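Local coordinates for FOKI restriction endonuclease (Planomicrobium okeanokoites, PDB 2FOK), which recognises a specific DNA sequence and cleaves the DNA at a distance from it, as a type IIS restriction endonuclease that uses metal ions, at residues 67-72 / 83-88; 87-92 / 99-104; 322-327 / 361-366; 308-313 / 345-350. All blocks are in the same frame, centred on the assembly; numbering follows the deposited sequence.

Interaction 1: residues 67-72 / 83-88; sequences TYKELV and PCDAII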
loop_
_atom_site.group_PDB
_atom_site.type_symbol
_atom_site.label_atom_id
_atom_site.label_comp_id
_atom_site.label_asym_id
_atom_site.label_seq_id
_atom_site.Cartn_x
_atom_site.Cartn_y
_atom_site.Cartn_z
ATOM N N THR A 67 -2.784 -23.396 16.318
ATOM C CA THR A 67 -1.961 -23.195 15.128
ATOM C C THR A 67 -2.740 -22.317 14.171
ATOM O O THR A 67 -3.957 -22.166 14.301
ATOM C CB THR A 67 -1.650 -24.516 14.393
ATOM O OG1 THR A 67 -2.856 -25.044 13.837
ATOM C CG2 THR A 67 -1.039 -25.536 15.336
ATOM N N TYR A 68 -2.041 -21.745 13.202
ATOM C CA TYR A 68 -2.682 -20.878 12.225
ATOM C C TYR A 68 -3.902 -21.557 11.612
ATOM O O TYR A 68 -4.988 -20.983 11.580
ATOM C CB TYR A 68 -1.693 -20.512 11.117
ATOM C CG TYR A 68 -1.906 -19.131 10.543
ATOM C CD1 TYR A 68 -2.948 -18.879 9.643
ATOM C CD2 TYR A 68 -1.064 -18.076 10.894
ATOM C CE1 TYR A 68 -3.145 -17.601 9.105
ATOM C CE2 TYR A 68 -1.250 -16.799 10.366
ATOM C CZ TYR A 68 -2.292 -16.569 9.474
ATOM O OH TYR A 68 -2.476 -15.309 8.961
ATOM N N LYS A 69 -3.716 -22.789 11.140
ATOM C CA LYS A 69 -4.791 -23.550 10.520
ATOM C C LYS A 69 -6.013 -23.712 11.418
ATOM O O LYS A 69 -7.126 -23.367 11.030
ATOM C CB LYS A 69 -4.280 -24.924 10.089
ATOM C CG LYS A 69 -5.309 -25.722 9.316
ATOM C CD LYS A 69 -4.680 -26.655 8.311
ATOM C CE LYS A 69 -5.752 -27.316 7.450
ATOM N NZ LYS A 69 -7.117 -26.741 7.684
ATOM N N GLU A 70 -5.809 -24.233 12.619
ATOM C CA GLU A 70 -6.916 -24.435 13.558
ATOM C C GLU A 70 -7.792 -23.181 13.718
ATOM O O GLU A 70 -9.008 -23.279 13.880
ATOM C CB GLU A 70 -6.365 -24.858 14.929
ATOM C CG GLU A 70 -5.928 -26.312 15.021
ATOM C CD GLU A 70 -4.782 -26.518 16.002
ATOM O OE1 GLU A 70 -4.517 -25.609 16.817
ATOM O OE2 GLU A 70 -4.141 -27.589 15.966
ATOM N N LEU A 71 -7.167 -22.006 13.673
ATOM C CA LEU A 71 -7.879 -20.733 13.813
ATOM C C LEU A 71 -8.524 -20.216 12.521
ATOM O O LEU A 71 -9.668 -19.779 12.524
ATOM C CB LEU A 71 -6.923 -19.654 14.328
ATOM C CG LEU A 71 -6.596 -19.603 15.824
ATOM C CD1 LEU A 71 -5.213 -18.981 16.038
ATOM C CD2 LEU A 71 -7.649 -18.789 16.529
ATOM N N VAL A 72 -7.781 -20.267 11.420
ATOM C CA VAL A 72 -8.268 -19.752 10.148
ATOM C C VAL A 72 -8.949 -20.753 9.215
ATOM O O VAL A 72 -9.931 -20.416 8.544
ATOM C CB VAL A 72 -7.110 -19.032 9.408
ATOM C CG1 VAL A 72 -7.496 -18.708 7.972
ATOM C CG2 VAL A 72 -6.760 -17.755 10.164
ATOM N N PRO A 83 -17.972 -24.501 4.128
ATOM C CA PRO A 83 -18.426 -24.833 5.479
ATOM C C PRO A 83 -17.577 -24.156 6.556
ATOM O O PRO A 83 -16.701 -23.346 6.242
ATOM C CB PRO A 83 -18.312 -26.357 5.532
ATOM C CG PRO A 83 -17.460 -26.749 4.329
ATOM C CD PRO A 83 -17.041 -25.509 3.605
ATOM N N CYS A 84 -17.855 -24.468 7.820
ATOM C CA CYS A 84 -17.090 -23.909 8.928
ATOM C C CYS A 84 -15.834 -24.769 9.025
ATOM O O CYS A 84 -15.918 -25.984 9.170
ATOM C CB CYS A 84 -17.889 -23.983 10.233
ATOM S SG CYS A 84 -17.584 -22.641 11.421
ATOM N N ASP A 85 -14.672 -24.134 8.940
ATOM C CA ASP A 85 -13.404 -24.849 8.984
ATOM C C ASP A 85 -12.551 -24.578 10.231
ATOM O O ASP A 85 -11.494 -25.197 10.403
ATOM C CB ASP A 85 -12.589 -24.498 7.729
ATOM C CG ASP A 85 -11.645 -25.611 7.312
ATOM O OD1 ASP A 85 -12.121 -26.603 6.722
ATOM O OD2 ASP A 85 -10.425 -25.498 7.577
ATOM N N ALA A 86 -12.991 -23.682 11.113
ATOM C CA ALA A 86 -12.161 -23.381 12.271
ATOM C C ALA A 86 -12.782 -22.591 13.416
ATOM O O ALA A 86 -13.952 -22.208 13.375
ATOM C CB ALA A 86 -10.913 -22.676 11.794
ATOM N N ILE A 87 -11.955 -22.343 14.433
ATOM C CA ILE A 87 -12.346 -21.603 15.632
ATOM C C ILE A 87 -12.802 -20.170 15.362
ATOM O O ILE A 87 -13.940 -19.811 15.664
ATOM C CB ILE A 87 -11.192 -21.544 16.657
ATOM C CG1 ILE A 87 -10.734 -22.961 17.011
ATOM C CG2 ILE A 87 -11.640 -20.794 17.901
ATOM C CD1 ILE A 87 -9.479 -22.999 17.852
ATOM N N ILE A 88 -11.928 -19.343 14.802
ATOM C CA ILE A 88 -12.321 -17.963 14.543
ATOM C C ILE A 88 -13.592 -17.937 13.702
ATOM O O ILE A 88 -14.529 -17.199 13.997
ATOM C CB ILE A 88 -11.193 -17.183 13.829
ATOM C CG1 ILE A 88 -9.995 -17.042 14.786
ATOM C CG2 ILE A 88 -11.707 -15.805 13.386
ATOM C CD1 ILE A 88 -8.994 -15.968 14.425
#

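Interaction 2: residues 87-92 / 99-104; sequences IIQATI and KGYIDN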
loop_
_atom_site.group_PDB
_atom_site.type_symbol
_atom_site.label_atom_id
_atom_site.label_comp_id
_atom_site.label_asym_id
_atom_site.label_seq_id
_atom_site.Cartn_x
_atom_site.Cartn_y
_atom_site.Cartn_z
ATOM N N ILE A 87 -11.955 -22.343 14.433
ATOM C CA ILE A 87 -12.346 -21.603 15.632
ATOM C C ILE A 87 -12.802 -20.170 15.362
ATOM O O ILE A 87 -13.940 -19.811 15.664
ATOM C CB ILE A 87 -11.192 -21.544 16.657
ATOM C CG1 ILE A 87 -10.734 -22.961 17.011
ATOM C CG2 ILE A 87 -11.640 -20.794 17.901
ATOM C CD1 ILE A 87 -9.479 -22.999 17.852
ATOM N N ILE A 88 -11.928 -19.343 14.802
ATOM C CA ILE A 88 -12.321 -17.963 14.543
ATOM C C ILE A 88 -13.592 -17.937 13.702
ATOM O O ILE A 88 -14.529 -17.199 13.997
ATOM C CB ILE A 88 -11.193 -17.183 13.829
ATOM C CG1 ILE A 88 -9.995 -17.042 14.786
ATOM C CG2 ILE A 88 -11.707 -15.805 13.386
ATOM C CD1 ILE A 88 -8.994 -15.968 14.425
ATOM N N GLN A 89 -13.620 -18.760 12.661
ATOM C CA GLN A 89 -14.770 -18.842 11.777
ATOM C C GLN A 89 -16.051 -19.019 12.587
ATOM O O GLN A 89 -17.018 -18.290 12.384
ATOM C CB GLN A 89 -14.607 -20.015 10.804
ATOM C CG GLN A 89 -13.853 -19.683 9.520
ATOM C CD GLN A 89 -13.777 -20.866 8.563
ATOM O OE1 GLN A 89 -14.747 -21.608 8.387
ATOM N NE2 GLN A 89 -12.620 -21.044 7.940
ATOM N N ALA A 90 -16.038 -19.968 13.521
ATOM C CA ALA A 90 -17.205 -20.277 14.346
ATOM C C ALA A 90 -17.532 -19.338 15.508
ATOM O O ALA A 90 -18.665 -19.337 15.994
ATOM C CB ALA A 90 -17.098 -21.709 14.872
ATOM N N THR A 91 -16.569 -18.550 15.979
ATOM C CA THR A 91 -16.869 -17.657 17.099
ATOM C C THR A 91 -17.432 -16.328 16.629
ATOM O O THR A 91 -17.936 -15.533 17.430
ATOM C CB THR A 91 -15.628 -17.405 18.011
ATOM O OG1 THR A 91 -15.081 -16.113 17.748
ATOM C CG2 THR A 91 -14.570 -18.454 17.791
ATOM N N ILE A 92 -17.372 -16.097 15.325
ATOM C CA ILE A 92 -17.885 -14.859 14.759
ATOM C C ILE A 92 -18.928 -15.134 13.677
ATOM O O ILE A 92 -18.636 -15.804 12.685
ATOM C CB ILE A 92 -16.750 -14.013 14.137
ATOM C CG1 ILE A 92 -15.789 -13.514 15.227
ATOM C CG2 ILE A 92 -17.351 -12.860 13.332
ATOM C CD1 ILE A 92 -16.463 -12.940 16.465
ATOM N N LYS A 99 -25.317 -17.969 7.319
ATOM C CA LYS A 99 -24.330 -19.049 7.624
ATOM C C LYS A 99 -24.155 -19.276 9.128
ATOM O O LYS A 99 -24.287 -20.401 9.618
ATOM C CB LYS A 99 -22.971 -18.712 7.002
ATOM C CG LYS A 99 -22.958 -18.744 5.483
ATOM C CD LYS A 99 -23.198 -20.150 4.959
ATOM C CE LYS A 99 -22.450 -20.399 3.654
ATOM N NZ LYS A 99 -21.065 -19.850 3.693
ATOM N N GLY A 100 -23.862 -18.201 9.853
ATOM C CA GLY A 100 -23.660 -18.310 11.286
ATOM C C GLY A 100 -22.176 -18.301 11.611
ATOM O O GLY A 100 -21.769 -18.471 12.761
ATOM N N TYR A 101 -21.362 -18.106 10.580
ATOM C CA TYR A 101 -19.921 -18.066 10.744
ATOM C C TYR A 101 -19.316 -17.242 9.611
ATOM O O TYR A 101 -19.997 -16.948 8.620
ATOM C CB TYR A 101 -19.354 -19.488 10.750
ATOM C CG TYR A 101 -19.656 -20.299 9.512
ATOM C CD1 TYR A 101 -18.880 -20.167 8.362
ATOM C CD2 TYR A 101 -20.713 -21.211 9.493
ATOM C CE1 TYR A 101 -19.147 -20.921 7.222
ATOM C CE2 TYR A 101 -20.992 -21.973 8.358
ATOM C CZ TYR A 101 -20.206 -21.823 7.226
ATOM O OH TYR A 101 -20.485 -22.565 6.098
ATOM N N ILE A 102 -18.046 -16.862 9.765
ATOM C CA ILE A 102 -17.348 -16.060 8.757
ATOM C C ILE A 102 -16.347 -16.894 7.964
ATOM O O ILE A 102 -15.972 -17.983 8.384
ATOM C CB ILE A 102 -16.595 -14.876 9.397
ATOM C CG1 ILE A 102 -15.883 -15.334 10.671
ATOM C CG2 ILE A 102 -17.571 -13.757 9.710
ATOM C CD1 ILE A 102 -14.541 -14.689 10.885
ATOM N N ASP A 103 -15.924 -16.371 6.820
ATOM C CA ASP A 103 -14.984 -17.053 5.941
ATOM C C ASP A 103 -13.537 -16.986 6.427
ATOM O O ASP A 103 -13.237 -16.351 7.438
ATOM C CB ASP A 103 -15.087 -16.465 4.532
ATOM C CG ASP A 103 -14.834 -14.971 4.504
ATOM O OD1 ASP A 103 -15.763 -14.195 4.820
ATOM O OD2 ASP A 103 -13.698 -14.572 4.167
ATOM N N ASN A 104 -12.646 -17.644 5.692
ATOM C CA ASN A 104 -11.226 -17.692 6.028
ATOM C C ASN A 104 -10.468 -16.404 5.716
ATOM O O ASN A 104 -9.286 -16.287 6.026
ATOM C CB ASN A 104 -10.553 -18.864 5.300
ATOM C CG ASN A 104 -10.545 -18.696 3.785
ATOM O OD1 ASN A 104 -11.599 -18.544 3.151
ATOM N ND2 ASN A 104 -9.353 -18.723 3.195
#

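Interaction 3: residues 322-327 / 361-366; sequences SLKIEQ and KGRFYQ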
loop_
_atom_site.group_PDB
_atom_site.type_symbol
_atom_site.label_atom_id
_atom_site.label_comp_id
_atom_site.label_asym_id
_atom_site.label_seq_id
_atom_site.Cartn_x
_atom_site.Cartn_y
_atom_site.Cartn_z
ATOM N N SER A 322 25.119 6.800 17.175
ATOM C CA SER A 322 24.996 7.608 15.959
ATOM C C SER A 322 25.852 6.902 14.900
ATOM O O SER A 322 27.008 6.546 15.160
ATOM C CB SER A 322 25.512 9.032 16.205
ATOM O OG SER A 322 25.123 9.926 15.166
ATOM N N LEU A 323 25.293 6.705 13.710
ATOM C CA LEU A 323 26.000 5.986 12.650
ATOM C C LEU A 323 25.927 6.662 11.279
ATOM O O LEU A 323 25.002 7.424 10.994
ATOM C CB LEU A 323 25.411 4.568 12.534
ATOM C CG LEU A 323 26.184 3.274 12.805
ATOM C CD1 LEU A 323 27.071 3.405 14.019
ATOM C CD2 LEU A 323 25.185 2.150 13.016
ATOM N N LYS A 324 26.909 6.366 10.430
ATOM C CA LYS A 324 26.939 6.892 9.069
ATOM C C LYS A 324 26.476 5.752 8.151
ATOM O O LYS A 324 26.857 4.597 8.349
ATOM C CB LYS A 324 28.354 7.330 8.691
ATOM C CG LYS A 324 28.596 8.837 8.803
ATOM C CD LYS A 324 30.094 9.183 8.867
ATOM C CE LYS A 324 30.919 8.073 9.545
ATOM N NZ LYS A 324 32.394 8.196 9.335
ATOM N N ILE A 325 25.653 6.073 7.153
ATOM C CA ILE A 325 25.137 5.056 6.241
ATOM C C ILE A 325 26.211 4.085 5.790
ATOM O O ILE A 325 25.929 2.915 5.546
ATOM C CB ILE A 325 24.483 5.688 4.992
ATOM C CG1 ILE A 325 23.525 4.683 4.345
ATOM C CG2 ILE A 325 25.547 6.113 3.993
ATOM C CD1 ILE A 325 22.086 4.835 4.787
ATOM N N GLU A 326 27.446 4.569 5.687
ATOM C CA GLU A 326 28.563 3.729 5.263
ATOM C C GLU A 326 28.935 2.704 6.336
ATOM O O GLU A 326 29.408 1.604 6.030
ATOM C CB GLU A 326 29.772 4.604 4.924
ATOM C CG GLU A 326 29.738 5.178 3.513
ATOM C CD GLU A 326 29.131 6.565 3.465
ATOM O OE1 GLU A 326 28.907 7.152 4.549
ATOM O OE2 GLU A 326 28.880 7.066 2.347
ATOM N N GLN A 327 28.726 3.065 7.598
ATOM C CA GLN A 327 29.018 2.144 8.692
ATOM C C GLN A 327 27.869 1.123 8.780
ATOM O O GLN A 327 28.085 -0.057 9.050
ATOM C CB GLN A 327 29.158 2.923 10.002
ATOM C CG GLN A 327 29.871 4.265 9.861
ATOM C CD GLN A 327 29.994 5.008 11.187
ATOM O OE1 GLN A 327 29.483 6.123 11.344
ATOM N NE2 GLN A 327 30.676 4.389 12.152
ATOM N N LYS A 361 20.686 13.580 11.426
ATOM C CA LYS A 361 21.309 14.890 11.564
ATOM C C LYS A 361 22.477 14.957 10.597
ATOM O O LYS A 361 23.557 14.419 10.862
ATOM C CB LYS A 361 21.797 15.105 13.002
ATOM C CG LYS A 361 20.676 15.353 14.015
ATOM C CD LYS A 361 19.524 16.164 13.414
ATOM C CE LYS A 361 18.569 16.668 14.496
ATOM N NZ LYS A 361 17.484 15.687 14.802
ATOM N N GLY A 362 22.255 15.612 9.463
ATOM C CA GLY A 362 23.303 15.710 8.474
ATOM C C GLY A 362 23.604 14.327 7.934
ATOM O O GLY A 362 22.738 13.688 7.337
ATOM N N ARG A 363 24.823 13.856 8.159
ATOM C CA ARG A 363 25.239 12.543 7.677
ATOM C C ARG A 363 25.089 11.429 8.709
ATOM O O ARG A 363 25.508 10.305 8.456
ATOM C CB ARG A 363 26.704 12.589 7.232
ATOM C CG ARG A 363 26.933 13.228 5.874
ATOM C CD ARG A 363 28.309 13.881 5.781
ATOM N NE ARG A 363 29.297 13.233 6.640
ATOM C CZ ARG A 363 30.429 12.696 6.198
ATOM N NH1 ARG A 363 30.724 12.726 4.908
ATOM N NH2 ARG A 363 31.270 12.128 7.047
ATOM N N PHE A 364 24.480 11.723 9.856
ATOM C CA PHE A 364 24.351 10.715 10.905
ATOM C C PHE A 364 22.941 10.308 11.293
ATOM O O PHE A 364 22.047 11.143 11.438
ATOM C CB PHE A 364 25.089 11.180 12.158
ATOM C CG PHE A 364 26.566 11.361 11.960
ATOM C CD1 PHE A 364 27.418 10.257 11.930
ATOM C CD2 PHE A 364 27.110 12.637 11.798
ATOM C CE1 PHE A 364 28.790 10.419 11.737
ATOM C CE2 PHE A 364 28.479 12.810 11.607
ATOM C CZ PHE A 364 29.322 11.700 11.575
ATOM N N TYR A 365 22.754 9.006 11.468
ATOM C CA TYR A 365 21.468 8.459 11.861
ATOM C C TYR A 365 21.584 7.953 13.297
ATOM O O TYR A 365 22.637 7.467 13.717
ATOM C CB TYR A 365 21.079 7.278 10.964
ATOM C CG TYR A 365 20.851 7.610 9.504
ATOM C CD1 TYR A 365 21.925 7.839 8.645
ATOM C CD2 TYR A 365 19.562 7.655 8.971
ATOM C CE1 TYR A 365 21.731 8.106 7.295
ATOM C CE2 TYR A 365 19.352 7.922 7.614
ATOM C CZ TYR A 365 20.445 8.146 6.784
ATOM O OH TYR A 365 20.257 8.422 5.443
ATOM N N GLN A 366 20.498 8.060 14.048
ATOM C CA GLN A 366 20.485 7.568 15.413
ATOM C C GLN A 366 19.077 7.230 15.856
ATOM O O GLN A 366 18.224 8.110 15.929
ATOM C CB GLN A 366 21.084 8.593 16.373
ATOM C CG GLN A 366 21.519 7.972 17.691
ATOM C CD GLN A 366 22.115 8.988 18.646
ATOM O OE1 GLN A 366 21.922 8.903 19.859
ATOM N NE2 GLN A 366 22.838 9.957 18.101
#

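Interaction 4: residues 308-313 / 345-350; sequences TRRALI and ENDIKG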
loop_
_atom_site.group_PDB
_atom_site.type_symbol
_atom_site.label_atom_id
_atom_site.label_comp_id
_atom_site.label_asym_id
_atom_site.label_seq_id
_atom_site.Cartn_x
_atom_site.Cartn_y
_atom_site.Cartn_z
ATOM N N THR A 308 14.256 -9.599 5.860
ATOM C CA THR A 308 15.462 -9.823 6.638
ATOM C C THR A 308 16.373 -8.597 6.595
ATOM O O THR A 308 16.840 -8.119 7.634
ATOM C CB THR A 308 16.235 -11.050 6.122
ATOM O OG1 THR A 308 15.333 -12.154 5.985
ATOM C CG2 THR A 308 17.339 -11.435 7.091
ATOM N N ARG A 309 16.611 -8.091 5.390
ATOM C CA ARG A 309 17.457 -6.916 5.191
ATOM C C ARG A 309 16.997 -5.741 6.061
ATOM O O ARG A 309 17.805 -5.096 6.726
ATOM C CB ARG A 309 17.441 -6.521 3.713
ATOM C CG ARG A 309 18.587 -5.626 3.269
ATOM C CD ARG A 309 18.054 -4.556 2.326
ATOM N NE ARG A 309 17.996 -5.009 0.941
ATOM C CZ ARG A 309 16.984 -4.800 0.097
ATOM N NH1 ARG A 309 15.902 -4.133 0.476
ATOM N NH2 ARG A 309 17.072 -5.258 -1.144
ATOM N N ARG A 310 15.700 -5.453 6.050
ATOM C CA ARG A 310 15.188 -4.365 6.871
ATOM C C ARG A 310 15.273 -4.727 8.357
ATOM O O ARG A 310 15.476 -3.859 9.192
ATOM C CB ARG A 310 13.750 -4.035 6.473
ATOM C CG ARG A 310 13.677 -3.204 5.194
ATOM C CD ARG A 310 12.285 -3.209 4.560
ATOM N NE ARG A 310 12.304 -2.526 3.271
ATOM C CZ ARG A 310 11.351 -2.618 2.353
ATOM N NH1 ARG A 310 10.282 -3.367 2.569
ATOM N NH2 ARG A 310 11.485 -1.986 1.194
ATOM N N ALA A 311 15.140 -6.013 8.677
ATOM C CA ALA A 311 15.206 -6.472 10.068
ATOM C C ALA A 311 16.600 -6.262 10.643
ATOM O O ALA A 311 16.761 -5.793 11.772
ATOM C CB ALA A 311 14.834 -7.950 10.152
ATOM N N LEU A 312 17.604 -6.622 9.852
ATOM C CA LEU A 312 18.987 -6.474 10.248
ATOM C C LEU A 312 19.425 -5.008 10.343
ATOM O O LEU A 312 20.348 -4.686 11.086
ATOM C CB LEU A 312 19.877 -7.233 9.266
ATOM C CG LEU A 312 19.705 -8.745 9.387
ATOM C CD1 LEU A 312 20.499 -9.459 8.313
ATOM C CD2 LEU A 312 20.143 -9.166 10.788
ATOM N N ILE A 313 18.790 -4.116 9.588
ATOM C CA ILE A 313 19.164 -2.716 9.688
ATOM C C ILE A 313 18.589 -2.164 10.989
ATOM O O ILE A 313 19.209 -1.340 11.656
ATOM C CB ILE A 313 18.644 -1.867 8.503
ATOM C CG1 ILE A 313 19.180 -2.404 7.172
ATOM C CG2 ILE A 313 19.129 -0.446 8.656
ATOM C CD1 ILE A 313 18.362 -1.955 5.949
ATOM N N GLU A 345 19.134 3.415 2.455
ATOM C CA GLU A 345 18.474 4.687 2.763
ATOM C C GLU A 345 16.958 4.570 2.568
ATOM O O GLU A 345 16.184 5.125 3.343
ATOM C CB GLU A 345 19.002 5.812 1.852
ATOM C CG GLU A 345 20.439 6.223 2.100
ATOM C CD GLU A 345 20.926 7.320 1.146
ATOM O OE1 GLU A 345 20.511 7.331 -0.032
ATOM O OE2 GLU A 345 21.731 8.172 1.577
ATOM N N ASN A 346 16.531 3.852 1.530
ATOM C CA ASN A 346 15.101 3.688 1.272
ATOM C C ASN A 346 14.477 2.760 2.304
ATOM O O ASN A 346 13.313 2.915 2.678
ATOM C CB ASN A 346 14.857 3.133 -0.138
ATOM C CG ASN A 346 13.366 3.095 -0.503
ATOM O OD1 ASN A 346 12.770 4.115 -0.863
ATOM N ND2 ASN A 346 12.772 1.916 -0.420
ATOM N N ASP A 347 15.261 1.795 2.763
ATOM C CA ASP A 347 14.804 0.852 3.775
ATOM C C ASP A 347 14.592 1.597 5.100
ATOM O O ASP A 347 13.745 1.228 5.894
ATOM C CB ASP A 347 15.846 -0.261 3.963
ATOM C CG ASP A 347 15.604 -1.457 3.059
ATOM O OD1 ASP A 347 14.572 -1.487 2.352
ATOM O OD2 ASP A 347 16.456 -2.376 3.050
ATOM N N ILE A 348 15.365 2.657 5.328
ATOM C CA ILE A 348 15.255 3.442 6.566
ATOM C C ILE A 348 14.069 4.394 6.557
ATOM O O ILE A 348 13.458 4.641 7.595
ATOM C CB ILE A 348 16.547 4.259 6.824
ATOM C CG1 ILE A 348 17.712 3.301 7.053
ATOM C CG2 ILE A 348 16.365 5.200 8.023
ATOM C CD1 ILE A 348 19.015 3.978 7.395
ATOM N N LYS A 349 13.753 4.940 5.387
ATOM C CA LYS A 349 12.630 5.863 5.259
ATOM C C LYS A 349 11.345 5.105 5.525
ATOM O O LYS A 349 10.356 5.677 5.989
ATOM C CB LYS A 349 12.584 6.457 3.855
ATOM C CG LYS A 349 11.288 7.188 3.557
ATOM C CD LYS A 349 11.489 8.290 2.547
ATOM C CE LYS A 349 11.654 7.730 1.155
ATOM N NZ LYS A 349 10.916 6.455 0.957
ATOM N N GLY A 350 11.366 3.810 5.218
ATOM C CA GLY A 350 10.205 2.967 5.440
ATOM C C GLY A 350 10.045 2.680 6.920
ATOM O O GLY A 350 8.925 2.642 7.425
#

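Interaction 1: residues 67-72 / 83-88
In the first subdomain of the FokI recognition domain, which belongs to the helix-turn-helix clan, the end of the short helix 68-72 meets the start of helix 87-91, with Leu71 and Ile87 as the closest backbone neighbours. Two backbone bonds tie the helices together. Ile87 N points almost straight at Glu70 O (N-H...O 170°), although the position of that oxygen is less certain. One residue on, Ile88 N reaches Leu71 O at 3.2 Å, more bent at 136°, yet in the carbonyl plane and on a lone pair. Carbonyls near the end of one helix thus take up amides from the first turn of the next. Beside these bonds the apolar branches of Leu71 and Ile88 run obliquely past each other. CG of Leu71 stands beside its own backbone N (chi1 -80°), which brings the CD2 branch against Ile88 CG1 at a tight 3.4 Å and leaves Ile88 CD1 next in line. Leu111 of helix 104-116 also packs on Leu71, so the pair faces into the subdomain core. At the other end of helix 68-72, Thr67 and Glu70 form a capping box: Glu70 N donates to Thr67 OG1, and Thr67 N returns a bond to Glu70 OE1 from above the carboxylate plane. The exposed Lys69 bends its stretched-out chain at the last torsion and brings NZ 3.5 Å from Asp85 OD2, a long salt bridge.

Interaction 2: residues 87-92 / 99-104
Ile102 lies across the side chains of Ile88 and Ile92, meeting each at a slant. Its CG1 sits between its own backbone N and carbonyl carbon (chi1 43°), and this carries CD1 to within 3.9 Å of Ile88 CG2. Its other branch, CG2, rests 3.7 Å from Ile92 CG2. The backbone beneath is pinned by Ile102 N, which donates to Gln89 O at 3.2 Å from 23° off the carbonyl plane. Tyr101 CA-H, next door, points at Ile92 O. Residues 99-104 are the irregular run that leads from helix 87-91 into helix 104-116 of recognition subdomain 1, and Asp103, the N-cap residue, caps the start of that second helix through its carboxylate, whose OD2 takes Trp105 N. Gln89 extends alongside Asn104, both pointing the same way with their amide planes turned 62° apart; NE2 of Gln89 comes 4.0 Å from Asn104 CB. The buried Gln89 amide finds its polar partners elsewhere, NE2 giving a bond to Val72 O and OE1 taking one from Asp85 N. Tyr101 swings its ring away from helix 87-91, and its OH is hydrogen-bonded to Ala82 O, while Lys99 CB covers one ring face, 4.0 Å above the centre.

Interaction 3: residues 322-327 / 361-366
Leu323 O takes the amide of Tyr365 in a bond of 2.8 Å, nearly straight at 174° and in the carbonyl plane. The return bond, Leu323 N to Tyr365 O, has the same length, so the two residues make the antiparallel hydrogen-bonded pair that joins strand 323-324 to 364-367 in the three-stranded sheet of the D3 domain, a helix-turn-helix clan member whose small sheet is consistent with the wing of a winged-helix fold. A type II' turn from Lys361 to Phe364 folds 364-367 back on 358-361. Leu323 O also lies in plane at the edge of the Tyr365 ring. On the sheet face carrying Lys324 and Phe364, CG of Phe364 stands beside its backbone N (chi1 -62°), which lays the ring along the lysine, whose CG is 3.3 Å from Phe364 CE1. Arg363 lies beside the same lysine, its NH2 3.7 Å from Lys324 CD. At the other end of the phenylalanine, Ser322 OG comes 3.3 Å from Phe364 CB. An alanine in place of Phe364 would remove the ring and is likely to leave CG and CD of Lys324 without their apolar neighbour and less firmly placed. On the face of Leu323 and Tyr365, Ile325 runs beside the tyrosine, with CD1 4.1 Å from Tyr365 CE1.

Interaction 4: residues 308-313 / 345-350
Asp347 carries this contact, its carboxylate held between Arg309 and Arg310 of the facing helix. Arg310 NE donates to Asp347 OD1 at 2.7 Å (158°), with the oxygen in the guanidinium plane at its edge. Seen from the aspartate, that donor comes in from above, 59° out of the carboxylate plane, and the two flat groups stand nearly perpendicular. NH2 of the same arginine adds a weak bond to OD1. Arg309 NH1 reaches the other oxygen, Asp347 OD2, at 3.2 Å, though the place of that atom is less sure. CG of Arg310 stands beside its own backbone N and lies against Asp347 CG; the chain, extended from there, brings NE to OD1, while Arg309 bends at chi2 and chi3 to come round from its own side. Ile313 CD1 closes in on Asp347 CB at 3.6 Å. Behind these groups, segments 308-313 and 345-350, of helices 303-319 and 341-352 in the D3 domain, cross at -77° with their axes 10.1 Å apart, and Ile348 CG1 touches Ile313 CG2. Farther out, Glu189 of the recognition domain forms a salt bridge with Arg310 NH2, and Leu296 O takes its NH1. A leucine in place of Arg310 would probably leave Asp347 OD1 and Glu189 without their positive partner inside a buried contact. With two arginines around one buried aspartate, the carboxylate is likely to stay ionised.

Overall arrangement
From the N terminus, interaction 1 comes first: it closes the loop from helix 68-72 to helix 87-91. Interaction 2 starts on that second helix and closes the shorter loop leading to helix 104-116. The two share Ile87 and Ile88, and their centres are 8 Å apart in recognition subdomain 1. Interactions 3 and 4 follow much later, in the D3 domain. Their segments alternate along the chain, 308-313, 322-327, 345-350 and 361-366, so the two loops cross. Interaction 4 joins helices 303-319 and 341-352, interaction 3 adds strand 323-324 to the edge of the sheet beside strand 364-367, and they meet where Ile325 and Tyr365 pack on Glu345 and Ile348. Interactions 1 and 3 have centres about 46 Å apart.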